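Local coordinates for hydrazine synthase subunit beta (Candidatus Kuenenia stuttgartiensis, PDB 5C2V), which forms part of the hydrazine synthase complex, which condenses nitric oxide with ammonium, and may modulate passage of the hydroxylamine intermediate between the active sites of its partner subunits, at residues B[184-196]-B[203-215]. Numbering follows the deposited sequence.
Sequences RVIHESSNLRDVV and YIAVTHQTPKNWL. With BET (trimethyl glycine), chain R.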
ATOM      1  N   ARG B 184       7.421 -44.721  15.516  1.00 58.74           N
ATOM      2  CA  ARG B 184       7.329 -43.296  15.209  1.00 53.91           C
ATOM      3  C   ARG B 184       6.069 -42.661  15.784  1.00 57.17           C
ATOM      4  O   ARG B 184       4.953 -43.073  15.479  1.00 44.10           O
ATOM      5  CB  ARG B 184       7.385 -43.071  13.698  1.00 52.40           C
ATOM      6  CG  ARG B 184       8.742 -43.374  13.091  1.00 73.79           C
ATOM      7  CD  ARG B 184       8.776 -43.045  11.611  1.00 67.38           C
ATOM      8  NE  ARG B 184      10.066 -43.376  11.013  1.00 64.71           N
ATOM      9  CZ  ARG B 184      10.341 -43.258   9.719  1.00 83.30           C
ATOM     10  NH1 ARG B 184       9.414 -42.814   8.880  1.00 66.00           N
ATOM     11  NH2 ARG B 184      11.543 -43.583   9.262  1.00 88.00           N
ATOM     12  N   VAL B 185       6.264 -41.639  16.610  1.00 39.43           N
ATOM     13  CA  VAL B 185       5.168 -40.999  17.322  1.00 50.71           C
ATOM     14  C   VAL B 185       4.524 -39.866  16.525  1.00 52.03           C
ATOM     15  O   VAL B 185       5.213 -38.978  16.022  1.00 64.73           O
ATOM     16  CB  VAL B 185       5.651 -40.442  18.678  1.00 58.41           C
ATOM     17  CG1 VAL B 185       4.610 -39.521  19.288  1.00 41.94           C
ATOM     18  CG2 VAL B 185       5.993 -41.582  19.627  1.00 56.31           C
ATOM     19  N   ILE B 186       3.199 -39.901  16.416  1.00 48.63           N
ATOM     20  CA  ILE B 186       2.459 -38.766  15.886  1.00 44.52           C
ATOM     21  C   ILE B 186       2.050 -37.900  17.067  1.00 55.84           C
ATOM     22  O   ILE B 186       1.224 -38.303  17.885  1.00 66.79           O
ATOM     23  CB  ILE B 186       1.206 -39.194  15.097  1.00 37.61           C
ATOM     24  CG1 ILE B 186       1.583 -40.103  13.927  1.00 45.56           C
ATOM     25  CG2 ILE B 186       0.447 -37.972  14.599  1.00 32.96           C
ATOM     26  CD1 ILE B 186       0.394 -40.569  13.112  1.00 49.67           C
ATOM     27  N   HIS B 187       2.630 -36.709  17.154  1.00 48.37           N
ATOM     28  CA  HIS B 187       2.428 -35.864  18.323  1.00 41.52           C
ATOM     29  C   HIS B 187       1.054 -35.209  18.311  1.00 48.51           C
ATOM     30  O   HIS B 187       0.568 -34.784  17.260  1.00 43.40           O
ATOM     31  CB  HIS B 187       3.527 -34.803  18.410  1.00 35.31           C
ATOM     32  CG  HIS B 187       4.817 -35.318  18.967  1.00 44.57           C
ATOM     33  ND1 HIS B 187       5.576 -36.273  18.326  1.00 56.39           N
ATOM     34  CD2 HIS B 187       5.477 -35.020  20.113  1.00 55.52           C
ATOM     35  CE1 HIS B 187       6.651 -36.537  19.049  1.00 44.64           C
ATOM     36  NE2 HIS B 187       6.614 -35.790  20.138  1.00 60.13           N
ATOM     37  N   GLU B 188       0.440 -35.141  19.490  1.00 52.30           N
ATOM     38  CA  GLU B 188      -0.887 -34.558  19.669  1.00 38.88           C
ATOM     39  C   GLU B 188      -1.933 -35.221  18.779  1.00 38.98           C
ATOM     40  O   GLU B 188      -2.644 -34.549  18.034  1.00 37.49           O
ATOM     41  CB  GLU B 188      -0.844 -33.050  19.405  1.00 25.60           C
ATOM     42  CG  GLU B 188       0.039 -32.288  20.380  1.00 43.56           C
ATOM     43  CD  GLU B 188      -0.099 -30.786  20.242  1.00 48.47           C
ATOM     44  OE1 GLU B 188      -0.815 -30.336  19.323  1.00 44.30           O
ATOM     45  OE2 GLU B 188       0.509 -30.055  21.053  1.00 51.12           O
ATOM     46  N   SER B 189      -2.021 -36.545  18.858  1.00 35.11           N
ATOM     47  CA  SER B 189      -2.992 -37.291  18.066  1.00 46.23           C
ATOM     48  C   SER B 189      -3.899 -38.152  18.938  1.00 39.26           C
ATOM     49  O   SER B 189      -3.533 -38.535  20.049  1.00 34.22           O
ATOM     50  CB  SER B 189      -2.281 -38.173  17.039  1.00 52.62           C
ATOM     51  OG  SER B 189      -1.538 -39.198  17.677  1.00 41.66           O
ATOM     52  N   SER B 190      -5.085 -38.452  18.423  1.00 34.67           N
ATOM     53  CA  SER B 190      -6.005 -39.370  19.080  1.00 40.73           C
ATOM     54  C   SER B 190      -6.881 -40.044  18.032  1.00 47.35           C
ATOM     55  O   SER B 190      -7.006 -39.542  16.914  1.00 49.29           O
ATOM     56  CB  SER B 190      -6.868 -38.638  20.113  1.00 49.10           C
ATOM     57  OG  SER B 190      -7.791 -37.765  19.485  1.00 65.78           O
ATOM     58  N   ASN B 191      -7.481 -41.176  18.394  1.00 47.40           N
ATOM     59  CA  ASN B 191      -8.409 -41.874  17.508  1.00 41.17           C
ATOM     60  C   ASN B 191      -7.834 -42.249  16.144  1.00 55.01           C
ATOM     61  O   ASN B 191      -8.387 -41.852  15.119  1.00 44.52           O
ATOM     62  CB  ASN B 191      -9.674 -41.036  17.295  1.00 34.82           C
ATOM     63  CG  ASN B 191     -10.350 -40.654  18.593  1.00 59.82           C
ATOM     64  OD1 ASN B 191     -10.343 -41.416  19.558  1.00 45.75           O
ATOM     65  ND2 ASN B 191     -10.946 -39.466  18.623  1.00 50.32           N
ATOM     66  N   LEU B 192      -6.732 -42.997  16.105  1.00 47.04           N
ATOM     67  CA  LEU B 192      -6.193 -43.363  14.801  1.00 41.81           C
ATOM     68  C   LEU B 192      -7.054 -44.498  14.264  1.00 34.53           C
ATOM     69  O   LEU B 192      -7.064 -45.596  14.823  1.00 69.97           O
ATOM     70  CB  LEU B 192      -4.737 -43.831  14.919  1.00 40.99           C
ATOM     71  CG  LEU B 192      -3.544 -42.917  15.221  1.00 60.18           C
ATOM     72  CD1 LEU B 192      -3.738 -42.087  16.482  1.00 46.84           C
ATOM     73  CD2 LEU B 192      -2.288 -43.768  15.349  1.00 54.51           C
ATOM     74  N   ARG B 193      -7.777 -44.234  13.179  1.00 45.92           N
ATOM     75  CA  ARG B 193      -8.686 -45.237  12.633  1.00 59.00           C
ATOM     76  C   ARG B 193      -8.198 -46.097  11.462  1.00 52.20           C
ATOM     77  O   ARG B 193      -8.818 -47.116  11.153  1.00 66.31           O
ATOM     78  CB  ARG B 193      -9.981 -44.536  12.218  1.00 47.99           C
ATOM     79  CG  ARG B 193     -10.743 -43.915  13.377  1.00 59.92           C
ATOM     80  CD  ARG B 193     -11.286 -44.994  14.301  1.00 47.40           C
ATOM     81  NE  ARG B 193     -10.630 -44.962  15.601  1.00 51.82           N
ATOM     82  CZ  ARG B 193     -11.184 -44.476  16.703  1.00 44.75           C
ATOM     83  NH1 ARG B 193     -12.419 -43.988  16.672  1.00 49.46           N
ATOM     84  NH2 ARG B 193     -10.497 -44.475  17.834  1.00 36.51           N
ATOM     85  N   ASP B 194      -7.105 -45.708  10.811  1.00 50.76           N
ATOM     86  CA  ASP B 194      -6.631 -46.465   9.650  1.00 58.00           C
ATOM     87  C   ASP B 194      -5.175 -46.164   9.293  1.00 59.51           C
ATOM     88  O   ASP B 194      -4.630 -45.136   9.693  1.00 55.02           O
ATOM     89  CB  ASP B 194      -7.531 -46.195   8.440  1.00 53.42           C
ATOM     90  CG  ASP B 194      -7.616 -47.384   7.498  1.00 60.76           C
ATOM     91  OD1 ASP B 194      -6.749 -48.279   7.585  1.00 48.36           O
ATOM     92  OD2 ASP B 194      -8.554 -47.425   6.674  1.00 54.36           O
ATOM     93  N   VAL B 195      -4.554 -47.061   8.534  1.00 45.30           N
ATOM     94  CA  VAL B 195      -3.258 -46.780   7.920  1.00 48.06           C
ATOM     95  C   VAL B 195      -3.169 -47.405   6.524  1.00 61.97           C
ATOM     96  O   VAL B 195      -3.513 -48.573   6.341  1.00 67.05           O
ATOM     97  CB  VAL B 195      -2.093 -47.289   8.798  1.00 54.02           C
ATOM     98  CG1 VAL B 195      -2.363 -48.706   9.294  1.00 56.47           C
ATOM     99  CG2 VAL B 195      -0.769 -47.205   8.047  1.00 60.71           C
ATOM    100  N   VAL B 196      -2.716 -46.633   5.538  1.00 66.12           N
ATOM    101  CA  VAL B 196      -2.532 -47.181   4.192  1.00 58.97           C
ATOM    102  C   VAL B 196      -1.140 -46.897   3.634  1.00 60.59           C
ATOM    103  O   VAL B 196      -0.471 -45.959   4.058  1.00 57.01           O
ATOM    104  CB  VAL B 196      -3.579 -46.633   3.197  1.00 54.47           C
ATOM    105  CG1 VAL B 196      -4.977 -47.093   3.582  1.00 51.42           C
ATOM    106  CG2 VAL B 196      -3.504 -45.118   3.116  1.00 53.56           C
ATOM    107  N   TYR B 203       5.574 -43.984   1.385  1.00 70.38           N
ATOM    108  CA  TYR B 203       4.784 -43.199   2.330  1.00 83.76           C
ATOM    109  C   TYR B 203       3.644 -44.009   2.939  1.00 73.59           C
ATOM    110  O   TYR B 203       3.180 -44.985   2.349  1.00 62.97           O
ATOM    111  CB  TYR B 203       4.202 -41.953   1.653  1.00 61.84           C
ATOM    112  CG  TYR B 203       5.184 -41.150   0.829  1.00 78.25           C
ATOM    113  CD1 TYR B 203       5.980 -40.176   1.417  1.00 64.86           C
ATOM    114  CD2 TYR B 203       5.302 -41.355  -0.540  1.00 82.60           C
ATOM    115  CE1 TYR B 203       6.874 -39.436   0.665  1.00 77.63           C
ATOM    116  CE2 TYR B 203       6.192 -40.620  -1.299  1.00 77.47           C
ATOM    117  CZ  TYR B 203       6.976 -39.661  -0.691  1.00 83.72           C
ATOM    118  OH  TYR B 203       7.865 -38.926  -1.443  1.00 65.48           O
ATOM    119  N   ILE B 204       3.193 -43.595   4.119  1.00 68.03           N
ATOM    120  CA  ILE B 204       1.962 -44.131   4.690  1.00 54.22           C
ATOM    121  C   ILE B 204       1.037 -43.003   5.129  1.00 53.73           C
ATOM    122  O   ILE B 204       1.489 -41.970   5.625  1.00 54.99           O
ATOM    123  CB  ILE B 204       2.223 -45.058   5.896  1.00 57.97           C
ATOM    124  CG1 ILE B 204       3.144 -44.383   6.912  1.00 52.91           C
ATOM    125  CG2 ILE B 204       2.817 -46.379   5.439  1.00 45.60           C
ATOM    126  CD1 ILE B 204       3.365 -45.197   8.169  1.00 42.97           C
ATOM    127  N   ALA B 205      -0.262 -43.201   4.935  1.00 48.95           N
ATOM    128  CA  ALA B 205      -1.256 -42.232   5.377  1.00 51.69           C
ATOM    129  C   ALA B 205      -1.999 -42.760   6.599  1.00 69.88           C
ATOM    130  O   ALA B 205      -2.352 -43.942   6.659  1.00 50.42           O
ATOM    131  CB  ALA B 205      -2.230 -41.910   4.255  1.00 29.31           C
ATOM    132  N   VAL B 206      -2.210 -41.882   7.576  1.00 66.27           N
ATOM    133  CA  VAL B 206      -2.921 -42.235   8.802  1.00 51.48           C
ATOM    134  C   VAL B 206      -3.951 -41.169   9.172  1.00 46.36           C
ATOM    135  O   VAL B 206      -3.599 -40.014   9.403  1.00 65.84           O
ATOM    136  CB  VAL B 206      -1.948 -42.422   9.987  1.00 54.69           C
ATOM    137  CG1 VAL B 206      -2.718 -42.607  11.286  1.00 62.08           C
ATOM    138  CG2 VAL B 206      -1.013 -43.599   9.738  1.00 54.91           C
ATOM    139  N   THR B 207      -5.221 -41.558   9.233  1.00 41.27           N
ATOM    140  CA  THR B 207      -6.283 -40.635   9.627  1.00 44.16           C
ATOM    141  C   THR B 207      -6.429 -40.571  11.143  1.00 49.39           C
ATOM    142  O   THR B 207      -6.434 -41.603  11.815  1.00 41.33           O
ATOM    143  CB  THR B 207      -7.640 -41.029   9.017  1.00 43.11           C
ATOM    144  OG1 THR B 207      -7.811 -42.451   9.103  1.00 42.40           O
ATOM    145  CG2 THR B 207      -7.717 -40.602   7.564  1.00 38.08           C
ATOM    146  N   HIS B 208      -6.554 -39.359  11.676  1.00 45.30           N
ATOM    147  CA  HIS B 208      -6.692 -39.177  13.117  1.00 45.13           C
ATOM    148  C   HIS B 208      -7.228 -37.796  13.477  1.00 40.48           C
ATOM    149  O   HIS B 208      -7.565 -36.995  12.603  1.00 63.52           O
ATOM    150  CB  HIS B 208      -5.348 -39.400  13.813  1.00 52.52           C
ATOM    151  CG  HIS B 208      -4.318 -38.369  13.476  1.00 61.56           C
ATOM    152  ND1 HIS B 208      -4.194 -37.184  14.168  1.00 48.80           N
ATOM    153  CD2 HIS B 208      -3.361 -38.343  12.514  1.00 49.46           C
ATOM    154  CE1 HIS B 208      -3.207 -36.474  13.652  1.00 42.43           C
ATOM    155  NE2 HIS B 208      -2.686 -37.156  12.648  1.00 47.00           N
ATOM    156  N   GLN B 209      -7.304 -37.532  14.777  1.00 51.68           N
ATOM    157  CA  GLN B 209      -7.733 -36.233  15.278  1.00 43.30           C
ATOM    158  C   GLN B 209      -6.656 -35.592  16.142  1.00 47.33           C
ATOM    159  O   GLN B 209      -5.850 -36.283  16.765  1.00 49.94           O
ATOM    160  CB  GLN B 209      -9.028 -36.362  16.083  1.00 36.62           C
ATOM    161  CG  GLN B 209     -10.281 -36.514  15.241  1.00 40.99           C
ATOM    162  CD  GLN B 209     -11.547 -36.460  16.074  1.00 41.73           C
ATOM    163  OE1 GLN B 209     -11.643 -37.100  17.120  1.00 50.27           O
ATOM    164  NE2 GLN B 209     -12.523 -35.686  15.615  1.00 49.31           N
ATOM    165  N   THR B 210      -6.646 -34.264  16.164  1.00 46.68           N
ATOM    166  CA  THR B 210      -5.767 -33.515  17.044  1.00 47.92           C
ATOM    167  C   THR B 210      -6.589 -32.776  18.089  1.00 41.88           C
ATOM    168  O   THR B 210      -7.259 -31.787  17.779  1.00 56.25           O
ATOM    169  CB  THR B 210      -4.910 -32.501  16.261  1.00 48.84           C
ATOM    170  OG1 THR B 210      -4.167 -33.180  15.241  1.00 37.17           O
ATOM    171  CG2 THR B 210      -3.956 -31.765  17.191  1.00 35.44           C
ATOM    172  N   PRO B 211      -6.550 -33.263  19.335  1.00 46.61           N
ATOM    173  CA  PRO B 211      -7.170 -32.565  20.460  1.00 39.62           C
ATOM    174  C   PRO B 211      -6.304 -31.405  20.919  1.00 34.09           C
ATOM    175  O   PRO B 211      -5.081 -31.514  20.830  1.00 32.10           O
ATOM    176  CB  PRO B 211      -7.257 -33.646  21.549  1.00 37.26           C
ATOM    177  CG  PRO B 211      -6.436 -34.826  21.044  1.00 38.45           C
ATOM    178  CD  PRO B 211      -5.744 -34.409  19.785  1.00 48.01           C
ATOM    179  N   LYS B 212      -6.892 -30.318  21.402  1.00 40.67           N
ATOM    180  CA  LYS B 212      -6.097 -29.471  22.265  1.00 42.04           C
ATOM    181  C   LYS B 212      -6.625 -29.766  23.660  1.00 49.62           C
ATOM    182  O   LYS B 212      -7.694 -29.296  24.051  1.00 56.61           O
ATOM    183  CB  LYS B 212      -6.240 -27.994  21.894  1.00 54.54           C
ATOM    184  CG  LYS B 212      -6.640 -27.750  20.437  1.00 33.89           C
ATOM    185  CD  LYS B 212      -5.515 -28.026  19.456  1.00 52.11           C
ATOM    186  CE  LYS B 212      -5.975 -27.800  18.021  1.00 56.67           C
ATOM    187  NZ  LYS B 212      -4.850 -27.874  17.049  1.00 53.18           N
ATOM    188  N   ASN B 213      -5.855 -30.551  24.403  1.00 55.05           N
ATOM    189  CA  ASN B 213      -6.239 -31.001  25.736  1.00 52.66           C
ATOM    190  C   ASN B 213      -5.901 -30.013  26.844  1.00 45.28           C
ATOM    191  O   ASN B 213      -6.577 -29.952  27.870  1.00 46.12           O
ATOM    192  CB  ASN B 213      -5.602 -32.357  26.021  1.00 44.27           C
ATOM    193  CG  ASN B 213      -4.101 -32.322  25.918  1.00 47.05           C
ATOM    194  OD1 ASN B 213      -3.535 -32.423  24.829  1.00 49.26           O
ATOM    195  ND2 ASN B 213      -3.442 -32.185  27.058  1.00 56.60           N
ATOM    196  N   TRP B 214      -4.838 -29.245  26.622  1.00 39.06           N
ATOM    197  CA  TRP B 214      -4.284 -28.354  27.634  1.00 43.98           C
ATOM    198  C   TRP B 214      -4.997 -27.009  27.637  1.00 30.90           C
ATOM    199  O   TRP B 214      -4.616 -26.096  28.369  1.00 38.13           O
ATOM    200  CB  TRP B 214      -2.780 -28.155  27.423  1.00 39.69           C
ATOM    201  CG  TRP B 214      -1.971 -29.407  27.611  1.00 47.22           C
ATOM    202  CD1 TRP B 214      -1.277 -30.086  26.652  1.00 52.88           C
ATOM    203  CD2 TRP B 214      -1.784 -30.135  28.832  1.00 43.21           C
ATOM    204  NE1 TRP B 214      -0.660 -31.185  27.202  1.00 52.58           N
ATOM    205  CE2 TRP B 214      -0.958 -31.238  28.537  1.00 56.20           C
ATOM    206  CE3 TRP B 214      -2.233 -29.959  30.144  1.00 51.66           C
ATOM    207  CZ2 TRP B 214      -0.573 -32.163  29.507  1.00 53.18           C
ATOM    208  CZ3 TRP B 214      -1.849 -30.877  31.105  1.00 57.72           C
ATOM    209  CH2 TRP B 214      -1.027 -31.964  30.782  1.00 47.65           C
ATOM    210  N   LEU B 215      -6.034 -26.894  26.816  1.00 24.57           N
ATOM    211  CA  LEU B 215      -6.744 -25.635  26.671  1.00 41.05           C
ATOM    212  C   LEU B 215      -8.141 -25.749  27.258  1.00 42.59           C
ATOM    213  O   LEU B 215      -8.727 -26.831  27.274  1.00 48.06           O
ATOM    214  CB  LEU B 215      -6.840 -25.236  25.194  1.00 45.65           C
ATOM    215  CG  LEU B 215      -5.577 -24.821  24.438  1.00 39.33           C
ATOM    216  CD1 LEU B 215      -5.938 -24.400  23.023  1.00 44.90           C
ATOM    217  CD2 LEU B 215      -4.856 -23.700  25.166  1.00 45.20           C
TER
HETATM  218  N   BET R 403       5.533 -30.399  20.381  1.00 69.03           N
HETATM  219  CA  BET R 403       4.187 -31.049  20.085  1.00 56.45           C
HETATM  220  C   BET R 403       3.823 -30.867  18.514  1.00 52.06           C
HETATM  221  O   BET R 403       2.850 -30.097  18.308  1.00 59.01           O
HETATM  222  OXT BET R 403       4.550 -31.514  17.725  1.00 64.20           O
HETATM  223  C1  BET R 403       5.607 -30.001  21.841  1.00 58.70           C
HETATM  224  C2  BET R 403       5.738 -29.137  19.542  1.00 53.11           C
HETATM  225  C3  BET R 403       6.661 -31.391  20.153  1.00 69.94           C
HETATM  226  O   HOH W   1      -1.419 -33.512  15.540  1.00 37.51           O
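His-208 packs against Ile-186, at the end of strand 179-186, and Ser-189, in the turn that leads into strand 190-196. Its ring meets Ile-186 CG2 at NE2 (3.8 Å) and Ser-189 CB at ND1 (3.6 Å), both obliquely. CG lies between the backbone N and the carbonyl carbon (chi1 67°), which turns the ring toward these two residues. His-208 NE2 is hydrogen-bonded to Thr-231 OG1 of the neighbouring strand 226-234. Ser-189 OG donates to Ile-186 O and helps fix the turn.

The apolar packing continues along the same side. Val-206 CG1 touches Leu-192 CG at 4.0 Å and also reaches Ile-186 CD1. Val-206 CG2 lies against Val-195 CB.

The two strands run antiparallel and are firmly bonded at both ends. Ser-190 and Gln-209 exchange two backbone hydrogen bonds. Val-196 and Ala-205 do the same, and Val-196 CG2 rests on Ala-205 CB. Between these pairs strand 190-196 has two extra residues, so it bulges. Asn-191 takes left-handed backbone angles here. Pairing is looser in this middle part, where Arg-193 N reaches Thr-207 O at 3.3 Å.

At the edge facing the gamma subunit, Asn-191 ND2 donates to Gln-209 OE1 (2.9 Å). The acceptor lies in the amide plane of Asn-191. Arg-193 turns away to salt bridges with Asp-161 and with Glu-69 of the gamma subunit.

The side of His-187 is more open. Water 1 donates to His-187 O and to Thr-210 OG1 (2.8 Å), linking the segments. Trimethyl glycine lies beside His-187 and Glu-188, and Glu-188 CD is 3.6 Å from its O. Glu-188 OE1 forms a salt bridge with Arg-302, another pocket residue.

Strand 179-186 closes one four-stranded blade, and the hairpin of strands 190-197 and 203-211 starts the next, a blade-to-blade passage characteristic of a beta-propeller.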